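Local coordinates for particle-associated lyase (Acinetobacter bacteriophage AP22, PDB 4Y9V), which binds the capsular polysaccharide of Acinetobacter baumannii and probably cleaves it as a lyase, as the trimeric tailspike of the phage, at residues S163-Y168 against I408-L413. Residues are numbered along the deposited sequence; the frame is centred on the assembly and turned at random.
With 49S (2-acetamido-2-deoxy-beta-D-mannopyranuronic acid), chain B; 49T (2-acetamido-2-deoxy-alpha-D-fucopyranose), chain C; SO4 (sulfate ion), chain K.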
loop_
_atom_site.group_PDB
_atom_site.type_symbol
_atom_site.label_atom_id
_atom_site.label_comp_id
_atom_site.label_asym_id
_atom_site.label_seq_id
_atom_site.Cartn_x
_atom_site.Cartn_y
_atom_site.Cartn_z
ATOM N N SER A 163 8.962 -22.738 -16.879
ATOM C CA SER A 163 7.789 -22.416 -17.670
ATOM C C SER A 163 7.909 -22.978 -19.066
ATOM O O SER A 163 8.988 -22.990 -19.647
ATOM C CB SER A 163 7.644 -20.903 -17.752
ATOM O OG SER A 163 6.761 -20.517 -18.806
ATOM N N PRO A 164 6.760 -23.396 -19.643
ATOM C CA PRO A 164 6.747 -23.952 -20.983
ATOM C C PRO A 164 6.853 -22.920 -22.089
ATOM O O PRO A 164 6.925 -23.281 -23.276
ATOM C CB PRO A 164 5.396 -24.695 -21.029
ATOM C CG PRO A 164 4.500 -23.792 -20.158
ATOM C CD PRO A 164 5.425 -23.456 -18.999
ATOM N N TYR A 165 6.840 -21.619 -21.766
ATOM C CA TYR A 165 6.770 -20.615 -22.809
ATOM C C TYR A 165 8.083 -20.364 -23.542
ATOM O O TYR A 165 8.060 -19.975 -24.720
ATOM C CB TYR A 165 6.181 -19.282 -22.256
ATOM C CG TYR A 165 4.667 -19.388 -22.147
ATOM C CD1 TYR A 165 4.076 -19.899 -21.004
ATOM C CD2 TYR A 165 3.868 -19.054 -23.220
ATOM C CE1 TYR A 165 2.685 -20.045 -20.945
ATOM C CE2 TYR A 165 2.494 -19.200 -23.161
ATOM C CZ TYR A 165 1.900 -19.704 -22.038
ATOM O OH TYR A 165 0.535 -19.864 -22.020
ATOM N N ARG A 166 9.233 -20.478 -22.852
ATOM C CA ARG A 166 10.528 -20.233 -23.493
ATOM C C ARG A 166 11.520 -21.229 -22.911
ATOM O O ARG A 166 11.490 -21.528 -21.724
ATOM C CB ARG A 166 11.028 -18.797 -23.254
ATOM C CG ARG A 166 10.074 -17.725 -23.729
ATOM C CD ARG A 166 10.679 -16.335 -23.712
ATOM N NE ARG A 166 9.648 -15.326 -23.914
ATOM C CZ ARG A 166 9.902 -14.037 -24.002
ATOM N NH1 ARG A 166 11.155 -13.597 -23.963
ATOM N NH2 ARG A 166 8.894 -13.168 -24.080
ATOM N N ASN A 167 12.408 -21.744 -23.768
ATOM C CA ASN A 167 13.275 -22.813 -23.345
ATOM C C ASN A 167 14.176 -22.423 -22.161
ATOM O O ASN A 167 14.494 -23.265 -21.318
ATOM C CB ASN A 167 14.123 -23.346 -24.529
ATOM C CG ASN A 167 15.245 -22.447 -24.921
ATOM O OD1 ASN A 167 15.074 -21.280 -25.183
ATOM N ND2 ASN A 167 16.426 -23.069 -24.912
ATOM N N TYR A 168 14.562 -21.155 -22.121
ATOM C CA TYR A 168 15.462 -20.665 -21.091
ATOM C C TYR A 168 14.753 -20.270 -19.786
ATOM O O TYR A 168 15.423 -19.844 -18.847
ATOM C CB TYR A 168 16.304 -19.517 -21.627
ATOM C CG TYR A 168 15.592 -18.319 -22.161
ATOM C CD1 TYR A 168 15.350 -17.199 -21.342
ATOM C CD2 TYR A 168 15.188 -18.222 -23.492
ATOM C CE1 TYR A 168 14.728 -16.067 -21.828
ATOM C CE2 TYR A 168 14.576 -17.072 -23.996
ATOM C CZ TYR A 168 14.367 -15.997 -23.166
ATOM O OH TYR A 168 13.823 -14.821 -23.656
ATOM N N ILE A 408 -4.338 -15.371 -22.430
ATOM C CA ILE A 408 -4.373 -16.432 -23.426
ATOM C C ILE A 408 -3.487 -17.561 -22.920
ATOM O O ILE A 408 -2.320 -17.403 -22.656
ATOM C CB ILE A 408 -3.838 -15.960 -24.790
ATOM C CG1 ILE A 408 -4.591 -14.728 -25.291
ATOM C CG2 ILE A 408 -3.844 -17.126 -25.758
ATOM C CD1 ILE A 408 -6.021 -14.945 -25.680
ATOM N N ILE A 409 -4.124 -18.742 -22.763
ATOM C CA ILE A 409 -3.429 -19.926 -22.269
ATOM C C ILE A 409 -3.013 -20.756 -23.461
ATOM O O ILE A 409 -3.839 -21.415 -24.112
ATOM C CB ILE A 409 -4.323 -20.710 -21.297
ATOM C CG1 ILE A 409 -4.677 -19.839 -20.086
ATOM C CG2 ILE A 409 -3.639 -21.980 -20.858
ATOM C CD1 ILE A 409 -5.751 -20.431 -19.188
ATOM N N GLU A 410 -1.721 -20.762 -23.795
ATOM C CA GLU A 410 -1.231 -21.519 -24.934
ATOM C C GLU A 410 -0.470 -22.779 -24.549
ATOM O O GLU A 410 -0.105 -23.585 -25.404
ATOM C CB GLU A 410 -0.286 -20.684 -25.781
ATOM C CG GLU A 410 -0.726 -19.397 -26.324
ATOM C CD GLU A 410 0.349 -18.441 -26.886
ATOM O OE1 GLU A 410 1.578 -18.596 -26.596
ATOM O OE2 GLU A 410 -0.165 -17.516 -27.528
ATOM N N LYS A 411 -0.222 -22.957 -23.250
ATOM C CA LYS A 411 0.518 -24.088 -22.710
ATOM C C LYS A 411 -0.191 -24.558 -21.454
ATOM O O LYS A 411 -0.848 -23.761 -20.785
ATOM C CB LYS A 411 1.957 -23.675 -22.358
ATOM C CG LYS A 411 2.769 -23.155 -23.488
ATOM C CD LYS A 411 3.111 -24.143 -24.538
ATOM C CE LYS A 411 4.059 -23.576 -25.568
ATOM N NZ LYS A 411 4.428 -24.568 -26.619
ATOM N N GLN A 412 0.008 -25.794 -21.075
ATOM C CA GLN A 412 -0.492 -26.251 -19.802
ATOM C C GLN A 412 0.029 -25.345 -18.702
ATOM O O GLN A 412 1.214 -25.004 -18.640
ATOM C CB GLN A 412 -0.086 -27.697 -19.536
ATOM C CG GLN A 412 -0.718 -28.717 -20.461
ATOM C CD GLN A 412 -2.192 -28.943 -20.189
ATOM O OE1 GLN A 412 -2.749 -28.554 -19.152
ATOM N NE2 GLN A 412 -2.831 -29.599 -21.129
ATOM N N LEU A 413 -0.863 -25.004 -17.791
ATOM C CA LEU A 413 -0.519 -24.337 -16.532
ATOM C C LEU A 413 0.167 -25.316 -15.584
ATOM O O LEU A 413 -0.209 -26.506 -15.540
ATOM C CB LEU A 413 -1.769 -23.818 -15.853
ATOM C CG LEU A 413 -2.522 -22.720 -16.600
ATOM C CD1 LEU A 413 -3.902 -22.569 -15.987
ATOM C CD2 LEU A 413 -1.777 -21.405 -16.510
HETATM C C8 49S B . 13.037 -13.098 -20.371
HETATM C C7 49S B . 13.579 -11.871 -21.073
HETATM O O7 49S B . 13.748 -10.798 -20.454
HETATM N N2 49S B . 13.862 -12.009 -22.378
HETATM C C2 49S B . 14.324 -10.921 -23.214
HETATM C C3 49S B . 15.813 -11.035 -23.552
HETATM O O3 49S B . 16.607 -11.042 -22.365
HETATM C C1 49S B . 13.534 -10.906 -24.508
HETATM O O1 49S B . 12.154 -10.855 -24.286
HETATM O O5 49S B . 13.762 -12.127 -25.213
HETATM C C5 49S B . 15.126 -12.212 -25.661
HETATM C C6 49S B . 15.269 -13.464 -26.503
HETATM O O6A 49S B . 14.735 -14.526 -26.096
HETATM O O6B 49S B . 15.941 -13.358 -27.558
HETATM C C4 49S B . 16.077 -12.230 -24.463
HETATM O O4 49S B . 17.365 -12.185 -25.087
HETATM C C1 49T C . 18.497 -12.535 -24.315
HETATM C C2 49T C . 19.701 -12.450 -25.258
HETATM N N2 49T C . 19.646 -11.201 -26.034
HETATM C C7 49T C . 20.484 -10.205 -25.796
HETATM O O7 49T C . 21.294 -10.172 -24.890
HETATM C C8 49T C . 20.350 -9.022 -26.760
HETATM O O5 49T C . 18.393 -13.784 -23.728
HETATM C C5 49T C . 18.326 -14.896 -24.634
HETATM C C6 49T C . 18.088 -16.151 -23.817
HETATM C C4 49T C . 19.601 -14.927 -25.470
HETATM O O4 49T C . 20.711 -15.119 -24.598
HETATM C C3 49T C . 19.724 -13.624 -26.211
HETATM O O3 49T C . 20.999 -13.592 -26.907
HETATM S S SO4 K . 9.069 -8.881 -24.618
HETATM O O1 SO4 K . 9.373 -10.267 -24.306
HETATM O O2 SO4 K . 7.839 -8.477 -23.914
HETATM O O3 SO4 K . 8.862 -8.812 -26.075
HETATM O O4 SO4 K . 10.135 -7.919 -24.248
HETATM O O HOH W 1 -0.348 -21.191 -19.896
#
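Pro164 and Lys411 face each other where an irregular loop of the Ig-like domain meets the turn leaving strand 405-409 of the beta-helix, their CA atoms 6.5 Å apart. Pro164 CG presses on Lys411 CB at 3.4 Å, a tight carbon pair. Lys411 CG sits above the centre of the Tyr165 ring, a CH-pi contact of 3.9 Å to the centroid. CG of Lys411 lies anti to its carbonyl carbon (chi1 -60°), and a bend at chi2 carries the chain on past Pro164 O. Glu410 OE1 reaches the same ring at its edge, in plane, 3.6 Å from Tyr165 CE2. Tyr165 OH accepts from Glu410 N (3.0 Å, N-H...O 158°). A water 2.7 Å from Tyr165 OH donates to Lys411 O, so the hydroxyl is tied to the turn twice.

Farther along the loop, Tyr168 OH accepts from Arg166 NH1 and from N2 of the mannuronic acid residue (49S), and donates to 49S O6A at 2.6 Å. C6 of the N-acetylfucosamine (49T) lies over one face of the Tyr168 ring. Glu380 pairs with Arg166 NE. The CH-pi contact, direct bond and water bridge of Tyr165 thus join the glycan-binding loop to the beta-helix.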